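Local coordinates for sensor protein (PDB 3BY9) that senses C4-dicarboxylates such as succinate through this periplasmic sensor domain of the histidine kinase DctB, whose kinase part probably autophosphorylates on histidine using ATP, at residues S163-M177 with E247-I259. Sequence-based numbering, arbitrary orientation.
Sequences SSYFVATDDHQVVFM and ELALTIRVLSPKI. With CA (calcium ion), chain D.
With CG anti to its carbonyl carbon (chi1 -51°) and a chain extended from CG to NE, Arg253 reaches across to the neighbouring strand, two residues past its partner Val167, to Thr169, whose chi1 of 50° puts OG1 at the edge of the guanidinium. Arg253 NE donates to Thr169 OG1 at 3.0 Å, nearly straight (168°) and close to the guanidinium plane. A long flexible chain suits this place: its methylenes lie against Val167, with CB 3.8 Å from Val167 CG2, while the charged end goes on to meet Leu219 O through NH2. Thr251 CG2, 3.9 Å above the plane, covers the centre of one guanidinium face with a nonpolar methyl that limits tilting that way.

Beneath these side chains, strands 165-169 and 250-257 run antiparallel, and the pairs Tyr165-Leu255, Val167-Arg253 and Thr169-Thr251 each exchange two backbone hydrogen bonds. Between them, Phe166-Val254 and Ala168-Ile252 are non-hydrogen-bonded pairs on the other face. In one of its two conformers, Leu250 places CD1 near selenomethionine Met177 CE, beside the classic bulge that Phe176 and Met177 form opposite Ala168.

Past Thr169, Asp170 makes an Asx turn: OD1 accepts from His172 N and Val174 N on opposite faces of its carboxylate, and OD2 is hydrogen-bonded to Tyr205 OH. At the far end, Lys258 O and Asp237 share a calcium ion. Strand 165-169 is outermost in the four-stranded sheet, apart from the five-stranded sheet near the succinate site, consistent with the second PAS-like domain of DctB sensors; strand 250-257 lies between it and strand 238-245, with Val254 packed on His12 of helix 5-27.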
ATOM      1  N   SER A 163      20.899 -12.921  -2.037  1.00 11.06           N
ATOM      2  CA  SER A 163      21.099 -14.003  -1.091  1.00 12.04           C
ATOM      3  C   SER A 163      20.040 -14.033   0.022  1.00 11.97           C
ATOM      4  O   SER A 163      20.075 -14.920   0.868  1.00 12.75           O
ATOM      5  CB  SER A 163      22.526 -13.873  -0.442  1.00 15.51           C
ATOM      6  OG  SER A 163      22.668 -12.625   0.207  1.00 20.99           O
ATOM      7  N   SER A 164      19.076 -13.114  -0.036  1.00  9.17           N
ATOM      8  CA  SER A 164      18.013 -13.041   0.989  1.00  8.63           C
ATOM      9  C   SER A 164      16.782 -12.434   0.298  1.00 10.68           C
ATOM     10  O   SER A 164      16.889 -11.856  -0.794  1.00 10.53           O
ATOM     11  CB  SER A 164      18.452 -12.158   2.148  1.00  9.98           C
ATOM     12  OG  SER A 164      18.744 -10.833   1.733  1.00 11.53           O
ATOM     13  N   TYR A 165      15.636 -12.579   0.942  1.00  8.29           N
ATOM     14  CA  TYR A 165      14.383 -12.117   0.373  1.00  6.57           C
ATOM     15  C   TYR A 165      13.700 -11.216   1.332  1.00  9.96           C
ATOM     16  O   TYR A 165      14.005 -11.231   2.536  1.00 10.39           O
ATOM     17  CB  TYR A 165      13.434 -13.321   0.137  1.00  8.00           C
ATOM     18  CG  TYR A 165      14.023 -14.408  -0.732  1.00  7.24           C
ATOM     19  CD1 TYR A 165      13.820 -14.401  -2.134  1.00  8.51           C
ATOM     20  CD2 TYR A 165      14.899 -15.344  -0.176  1.00  8.55           C
ATOM     21  CE1 TYR A 165      14.492 -15.323  -2.974  1.00 10.69           C
ATOM     22  CE2 TYR A 165      15.610 -16.242  -1.020  1.00 11.44           C
ATOM     23  CZ  TYR A 165      15.382 -16.204  -2.407  1.00 12.07           C
ATOM     24  OH  TYR A 165      16.124 -17.041  -3.203  1.00 10.56           O
ATOM     25  N   PHE A 166      12.773 -10.395   0.820  1.00 10.05           N
ATOM     26  CA  PHE A 166      12.005  -9.622   1.804  1.00 10.80           C
ATOM     27  C   PHE A 166      10.523  -9.784   1.530  1.00 12.76           C
ATOM     28  O   PHE A 166      10.093 -10.124   0.419  1.00 11.56           O
ATOM     29  CB  PHE A 166      12.336  -8.109   1.759  1.00  9.98           C
ATOM     30  CG  PHE A 166      11.451  -7.330   0.815  1.00 12.28           C
ATOM     31  CD1 PHE A 166      10.265  -6.777   1.256  1.00 14.41           C
ATOM     32  CD2 PHE A 166      11.794  -7.212  -0.536  1.00 12.69           C
ATOM     33  CE1 PHE A 166       9.410  -6.107   0.367  1.00 15.64           C
ATOM     34  CE2 PHE A 166      10.946  -6.548  -1.432  1.00 13.70           C
ATOM     35  CZ  PHE A 166       9.739  -5.990  -0.962  1.00 15.52           C
ATOM     36  N   VAL A 167       9.721  -9.612   2.581  1.00  9.39           N
ATOM     37  CA  VAL A 167       8.272  -9.520   2.357  1.00 10.29           C
ATOM     38  C   VAL A 167       7.822  -8.338   3.244  1.00 10.13           C
ATOM     39  O   VAL A 167       8.519  -8.011   4.211  1.00 10.93           O
ATOM     40  CB  VAL A 167       7.440 -10.737   2.827  1.00 11.65           C
ATOM     41  CG1 VAL A 167       7.763 -11.951   1.900  1.00 12.75           C
ATOM     42  CG2 VAL A 167       7.744 -11.104   4.313  1.00 11.49           C
ATOM     43  N   ALA A 168       6.695  -7.712   2.881  1.00  9.69           N
ATOM     44  CA  ALA A 168       6.080  -6.668   3.722  1.00  9.53           C
ATOM     45  C   ALA A 168       4.741  -7.271   4.031  1.00  9.75           C
ATOM     46  O   ALA A 168       3.955  -7.556   3.116  1.00 10.92           O
ATOM     47  CB  ALA A 168       5.918  -5.361   2.950  1.00 11.92           C
ATOM     48  N   THR A 169       4.454  -7.495   5.319  1.00 10.11           N
ATOM     49  CA  THR A 169       3.193  -8.149   5.705  1.00  9.27           C
ATOM     50  C   THR A 169       2.223  -7.220   6.444  1.00  9.75           C
ATOM     51  O   THR A 169       2.648  -6.329   7.164  1.00 12.38           O
ATOM     52  CB  THR A 169       3.471  -9.333   6.653  1.00  9.30           C
ATOM     53  OG1 THR A 169       4.333  -8.879   7.718  1.00 10.97           O
ATOM     54  CG2 THR A 169       4.185 -10.479   5.913  1.00 12.75           C
ATOM     55  N   ASP A 170       0.925  -7.464   6.244  1.00 12.30           N
ATOM     56  CA  ASP A 170      -0.073  -6.657   6.949  1.00 14.67           C
ATOM     57  C   ASP A 170      -0.393  -7.346   8.275  1.00 14.18           C
ATOM     58  O   ASP A 170       0.275  -8.311   8.682  1.00 15.57           O
ATOM     59  CB  ASP A 170      -1.338  -6.476   6.091  1.00 11.47           C
ATOM     60  CG  ASP A 170      -2.156  -7.754   5.915  1.00 15.43           C
ATOM     61  OD1 ASP A 170      -1.941  -8.774   6.602  1.00 12.78           O
ATOM     62  OD2 ASP A 170      -3.072  -7.728   5.056  1.00 17.05           O
ATOM     63  N   ASP A 171      -1.424  -6.847   8.968  1.00 18.96           N
ATOM     64  CA  ASP A 171      -1.767  -7.436  10.261  1.00 21.73           C
ATOM     65  C   ASP A 171      -2.197  -8.906  10.322  1.00 22.11           C
ATOM     66  O   ASP A 171      -2.118  -9.511  11.405  1.00 24.04           O
ATOM     67  CB  ASP A 171      -2.809  -6.566  10.962  1.00 25.08           C
ATOM     68  CG  ASP A 171      -2.259  -5.217  11.341  1.00 31.83           C
ATOM     69  OD1 ASP A 171      -1.028  -5.100  11.545  1.00 32.62           O
ATOM     70  OD2 ASP A 171      -3.066  -4.264  11.448  1.00 43.53           O
ATOM     71  N   HIS A 172      -2.679  -9.473   9.209  1.00 18.38           N
ATOM     72  CA  HIS A 172      -3.059 -10.904   9.130  1.00 18.12           C
ATOM     73  C   HIS A 172      -1.921 -11.710   8.523  1.00 20.19           C
ATOM     74  O   HIS A 172      -2.093 -12.884   8.145  1.00 20.10           O
ATOM     75  CB  HIS A 172      -4.278 -11.106   8.214  1.00 22.23           C
ATOM     76  CG  HIS A 172      -5.555 -10.604   8.794  1.00 29.33           C
ATOM     77  ND1 HIS A 172      -6.191 -11.233   9.843  1.00 37.58           N
ATOM     78  CD2 HIS A 172      -6.314  -9.528   8.481  1.00 29.02           C
ATOM     79  CE1 HIS A 172      -7.293 -10.567  10.148  1.00 31.77           C
ATOM     80  NE2 HIS A 172      -7.392  -9.529   9.336  1.00 35.15           N
ATOM     81  N   GLN A 173      -0.754 -11.070   8.408  1.00 16.52           N
ATOM     82  CA  GLN A 173       0.426 -11.638   7.811  1.00 15.97           C
ATOM     83  C   GLN A 173       0.236 -11.909   6.326  1.00 17.20           C
ATOM     84  O   GLN A 173       0.856 -12.816   5.752  1.00 17.78           O
ATOM     85  CB  GLN A 173       0.908 -12.917   8.553  1.00 18.77           C
ATOM     86  CG  GLN A 173       0.916 -12.814  10.071  1.00 17.66           C
ATOM     87  CD  GLN A 173       1.765 -11.656  10.629  1.00 25.16           C
ATOM     88  OE1 GLN A 173       1.707 -11.339  11.831  1.00 25.68           O
ATOM     89  NE2 GLN A 173       2.547 -11.026   9.774  1.00 13.37           N
ATOM     90  N   VAL A 174      -0.654 -11.156   5.683  1.00 11.35           N
ATOM     91  CA  VAL A 174      -0.741 -11.310   4.231  1.00 12.14           C
ATOM     92  C   VAL A 174       0.454 -10.539   3.606  1.00 13.97           C
ATOM     93  O   VAL A 174       0.766  -9.390   3.991  1.00 11.87           O
ATOM     94  CB  VAL A 174      -2.068 -10.736   3.666  1.00 12.53           C
ATOM     95  CG1 VAL A 174      -2.080 -10.845   2.120  1.00 16.63           C
ATOM     96  CG2 VAL A 174      -3.262 -11.543   4.236  1.00 18.76           C
ATOM     97  N   VAL A 175       1.111 -11.180   2.641  1.00 10.41           N
ATOM     98  CA  VAL A 175       2.255 -10.587   1.931  1.00 10.29           C
ATOM     99  C   VAL A 175       1.741  -9.606   0.885  1.00 13.02           C
ATOM    100  O   VAL A 175       1.089 -10.000  -0.075  1.00 14.31           O
ATOM    101  CB  VAL A 175       3.104 -11.713   1.281  1.00 12.02           C
ATOM    102  CG1 VAL A 175       4.227 -11.102   0.468  1.00 10.78           C
ATOM    103  CG2 VAL A 175       3.722 -12.583   2.406  1.00 11.79           C
ATOM    104  N   PHE A 176       2.006  -8.303   1.103  1.00 10.16           N
ATOM    105  CA  PHE A 176       1.547  -7.252   0.196  1.00 11.65           C
ATOM    106  C   PHE A 176       2.657  -6.818  -0.770  1.00 13.78           C
ATOM    107  O   PHE A 176       2.347  -6.371  -1.867  1.00 11.68           O
ATOM    108  CB  PHE A 176       1.061  -6.044   1.000  1.00 14.51           C
ATOM    109  CG  PHE A 176       0.569  -4.948   0.148  1.00 17.32           C
ATOM    110  CD1 PHE A 176      -0.544  -5.140  -0.653  1.00 15.46           C
ATOM    111  CD2 PHE A 176       1.254  -3.756   0.085  1.00 19.09           C
ATOM    112  CE1 PHE A 176      -0.986  -4.139  -1.538  1.00 17.87           C
ATOM    113  CE2 PHE A 176       0.833  -2.738  -0.793  1.00 15.78           C
ATOM    114  CZ  PHE A 176      -0.290  -2.939  -1.603  1.00 16.37           C
HETATM  115  N   MSE A 177       3.935  -6.913  -0.350  1.00 13.08           N
HETATM  116  CA  MSE A 177       5.087  -6.616  -1.239  1.00 10.08           C
HETATM  117  C   MSE A 177       6.074  -7.740  -1.007  1.00  9.75           C
HETATM  118  O   MSE A 177       6.131  -8.290   0.071  1.00  8.92           O
HETATM  119  CB  MSE A 177       5.759  -5.272  -0.895  1.00 14.57           C
HETATM  120  CG  MSE A 177       4.878  -4.134  -1.323  1.00 14.61           C
HETATM  121 SE   MSE A 177       5.752  -2.422  -1.062  1.00 21.39          SE
HETATM  122  CE  MSE A 177       5.753  -2.317   0.775  1.00 14.06           C
ATOM    123  N   GLU A 247       3.458   3.286  11.293  1.00 27.35           N
ATOM    124  CA  GLU A 247       2.832   4.359  10.518  1.00 29.18           C
ATOM    125  C   GLU A 247       2.248   3.866   9.228  1.00 29.44           C
ATOM    126  O   GLU A 247       1.297   4.459   8.702  1.00 24.79           O
ATOM    127  CB  GLU A 247       3.861   5.444  10.184  1.00 36.60           C
ATOM    128  CG  GLU A 247       4.189   6.369  11.342  1.00 47.25           C
ATOM    129  CD  GLU A 247       5.269   7.386  10.995  1.00 52.71           C
ATOM    130  OE1 GLU A 247       5.187   8.010   9.913  1.00 55.50           O
ATOM    131  OE2 GLU A 247       6.202   7.566  11.809  1.00 58.13           O
ATOM    132  N   LEU A 248       2.827   2.778   8.714  1.00 21.91           N
ATOM    133  CA  LEU A 248       2.427   2.193   7.433  1.00 22.78           C
ATOM    134  C   LEU A 248       1.560   0.967   7.584  1.00 20.08           C
ATOM    135  O   LEU A 248       1.035   0.438   6.606  1.00 21.26           O
ATOM    136  CB  LEU A 248       3.681   1.777   6.645  1.00 20.09           C
ATOM    137  CG  LEU A 248       4.738   2.855   6.534  1.00 13.99           C
ATOM    138  CD1 LEU A 248       5.865   2.322   5.644  1.00 23.70           C
ATOM    139  CD2 LEU A 248       4.119   4.169   5.913  1.00 20.63           C
ATOM    140  N   ALA A 249       1.417   0.533   8.823  1.00 19.69           N
ATOM    141  CA  ALA A 249       0.657  -0.650   9.164  1.00 21.79           C
ATOM    142  C   ALA A 249       1.178  -1.845   8.367  1.00 17.04           C
ATOM    143  O   ALA A 249       0.412  -2.683   7.871  1.00 16.45           O
ATOM    144  CB  ALA A 249      -0.863  -0.436   8.960  1.00 20.85           C
ATOM    145  N   LEU A 250       2.508  -1.887   8.223  0.50 16.16           N
ATOM    146  CA  LEU A 250       3.231  -2.971   7.520  0.50 11.36           C
ATOM    147  C   LEU A 250       4.505  -3.354   8.269  0.50 11.90           C
ATOM    148  O   LEU A 250       5.162  -2.495   8.863  0.50 16.56           O
ATOM    149  CB  LEU A 250       3.658  -2.546   6.117  0.50 13.79           C
ATOM    150  CG  LEU A 250       2.596  -2.443   5.025  0.50 15.35           C
ATOM    151  CD1 LEU A 250       3.208  -1.781   3.778  0.50 16.29           C
ATOM    152  CD2 LEU A 250       2.082  -3.823   4.697  0.50 18.93           C
ATOM    153  N   THR A 251       4.861  -4.638   8.237  1.00 12.17           N
ATOM    154  CA  THR A 251       6.095  -5.089   8.897  1.00 10.73           C
ATOM    155  C   THR A 251       7.008  -5.571   7.754  1.00 10.43           C
ATOM    156  O   THR A 251       6.582  -6.354   6.925  1.00 12.43           O
ATOM    157  CB  THR A 251       5.834  -6.266   9.885  1.00 14.63           C
ATOM    158  OG1 THR A 251       4.994  -5.794  10.975  1.00 14.88           O
ATOM    159  CG2 THR A 251       7.173  -6.788  10.509  1.00 12.98           C
ATOM    160  N   ILE A 252       8.250  -5.098   7.753  0.50  9.50           N
ATOM    161  CA  ILE A 252       9.230  -5.510   6.732  0.50 10.08           C
ATOM    162  C   ILE A 252       9.995  -6.701   7.310  0.50 10.86           C
ATOM    163  O   ILE A 252      10.393  -6.683   8.476  0.50 11.03           O
ATOM    164  CB  ILE A 252      10.235  -4.388   6.446  0.50 10.91           C
ATOM    165  CG1 ILE A 252       9.487  -3.087   6.134  0.50 11.42           C
ATOM    166  CG2 ILE A 252      11.159  -4.789   5.305  0.50  9.82           C
ATOM    167  CD1 ILE A 252      10.405  -1.901   6.105  0.50 25.31           C
ATOM    168  N   ARG A 253      10.219  -7.738   6.498  1.00 10.12           N
ATOM    169  CA  ARG A 253      10.927  -8.906   7.002  1.00  8.34           C
ATOM    170  C   ARG A 253      11.947  -9.366   6.019  1.00 12.05           C
ATOM    171  O   ARG A 253      11.662  -9.384   4.812  1.00 10.21           O
ATOM    172  CB  ARG A 253       9.902 -10.040   7.204  1.00  8.97           C
ATOM    173  CG  ARG A 253       8.675  -9.550   8.043  1.00  9.99           C
ATOM    174  CD  ARG A 253       7.733 -10.730   8.319  1.00 10.87           C
ATOM    175  NE  ARG A 253       6.482 -10.422   9.045  1.00 12.17           N
ATOM    176  CZ  ARG A 253       6.332 -10.661  10.347  1.00 13.51           C
ATOM    177  NH1 ARG A 253       7.357 -11.134  11.064  1.00 13.89           N
ATOM    178  NH2 ARG A 253       5.131 -10.579  10.896  1.00 13.69           N
ATOM    179  N   VAL A 254      13.132  -9.716   6.518  1.00  8.52           N
ATOM    180  CA  VAL A 254      14.180 -10.229   5.626  1.00 12.28           C
ATOM    181  C   VAL A 254      14.331 -11.717   5.971  1.00 11.62           C
ATOM    182  O   VAL A 254      14.373 -12.112   7.152  1.00 10.49           O
ATOM    183  CB  VAL A 254      15.507  -9.432   5.794  1.00 10.84           C
ATOM    184  CG1 VAL A 254      15.962  -9.360   7.248  1.00 13.33           C
ATOM    185  CG2 VAL A 254      16.637 -10.111   4.970  1.00  9.98           C
ATOM    186  N   LEU A 255      14.355 -12.549   4.921  1.00  8.53           N
ATOM    187  CA  LEU A 255      14.409 -14.009   5.083  1.00  8.18           C
ATOM    188  C   LEU A 255      15.664 -14.565   4.438  1.00 12.24           C
ATOM    189  O   LEU A 255      15.946 -14.238   3.286  1.00 11.53           O
ATOM    190  CB  LEU A 255      13.248 -14.674   4.358  1.00  9.64           C
ATOM    191  CG  LEU A 255      11.836 -14.622   4.912  1.00 12.25           C
ATOM    192  CD1 LEU A 255      11.402 -13.170   4.918  1.00 19.22           C
ATOM    193  CD2 LEU A 255      10.881 -15.414   4.021  1.00 15.83           C
ATOM    194  N   SER A 256      16.418 -15.354   5.196  1.00  9.29           N
ATOM    195  CA  SER A 256      17.644 -16.027   4.690  1.00 11.38           C
ATOM    196  C   SER A 256      17.466 -17.519   4.899  1.00 13.66           C
ATOM    197  O   SER A 256      17.097 -17.973   5.979  1.00 11.49           O
ATOM    198  CB  SER A 256      18.894 -15.565   5.480  1.00 10.71           C
ATOM    199  OG  SER A 256      19.275 -14.229   5.165  1.00 12.47           O
ATOM    200  N   PRO A 257      17.697 -18.330   3.850  1.00 13.16           N
ATOM    201  CA  PRO A 257      17.544 -19.786   4.003  1.00 15.89           C
ATOM    202  C   PRO A 257      18.408 -20.279   5.155  1.00 17.86           C
ATOM    203  O   PRO A 257      19.578 -19.896   5.284  1.00 18.65           O
ATOM    204  CB  PRO A 257      18.071 -20.330   2.660  1.00 20.43           C
ATOM    205  CG  PRO A 257      17.683 -19.239   1.683  1.00 23.78           C
ATOM    206  CD  PRO A 257      18.029 -17.954   2.453  1.00 18.04           C
ATOM    207  N   LYS A 258      17.851 -21.172   5.977  1.00 15.88           N
ATOM    208  CA  LYS A 258      18.595 -21.705   7.114  1.00 16.00           C
ATOM    209  C   LYS A 258      19.408 -22.886   6.616  1.00 23.06           C
ATOM    210  O   LYS A 258      18.816 -23.868   6.201  1.00 20.74           O
ATOM    211  CB  LYS A 258      17.634 -22.174   8.205  1.00 18.97           C
ATOM    212  CG  LYS A 258      18.372 -22.665   9.466  1.00 22.71           C
ATOM    213  CD  LYS A 258      17.384 -23.034  10.558  1.00 26.33           C
ATOM    214  CE  LYS A 258      18.111 -23.574  11.784  1.00 32.53           C
ATOM    215  NZ  LYS A 258      17.115 -24.222  12.671  1.00 32.62           N
ATOM    216  N   ILE A 259      20.730 -22.733   6.690  1.00 29.56           N
ATOM    217  CA  ILE A 259      21.762 -23.675   6.264  1.00 42.88           C
ATOM    218  C   ILE A 259      21.835 -23.675   4.740  1.00 49.24           C
ATOM    219  O   ILE A 259      21.492 -24.681   4.081  1.00 56.95           O
ATOM    220  CB  ILE A 259      21.539 -25.095   6.851  1.00 44.92           C
ATOM    221  CG1 ILE A 259      21.802 -25.071   8.361  1.00 49.03           C
ATOM    222  CG2 ILE A 259      22.506 -26.091   6.224  1.00 49.12           C
ATOM    223  CD1 ILE A 259      21.514 -26.401   9.070  1.00 46.12           C
TER
HETATM  224 CA    CA D   2      17.317 -25.668   5.486  1.00 21.77          CA
HETATM  225  O   HOH W   1      21.232 -14.129   3.487  1.00 24.44           O
HETATM  226  O   HOH W   2       2.170  -5.482  10.140  1.00 31.79           O
HETATM  227  O   HOH W   3      -2.149  -3.995   8.247  1.00 22.21           O
HETATM  228  O   HOH W   4      17.481 -26.400   7.803  1.00 24.72           O
HETATM  229  O   HOH W   5      16.177 -23.883   3.877  1.00 22.72           O
HETATM  230  O   HOH W   6      18.076 -25.800   3.057  1.00 29.93           O
HETATM  231  O   HOH W   7      15.980 -27.600   5.020  1.00 25.45           O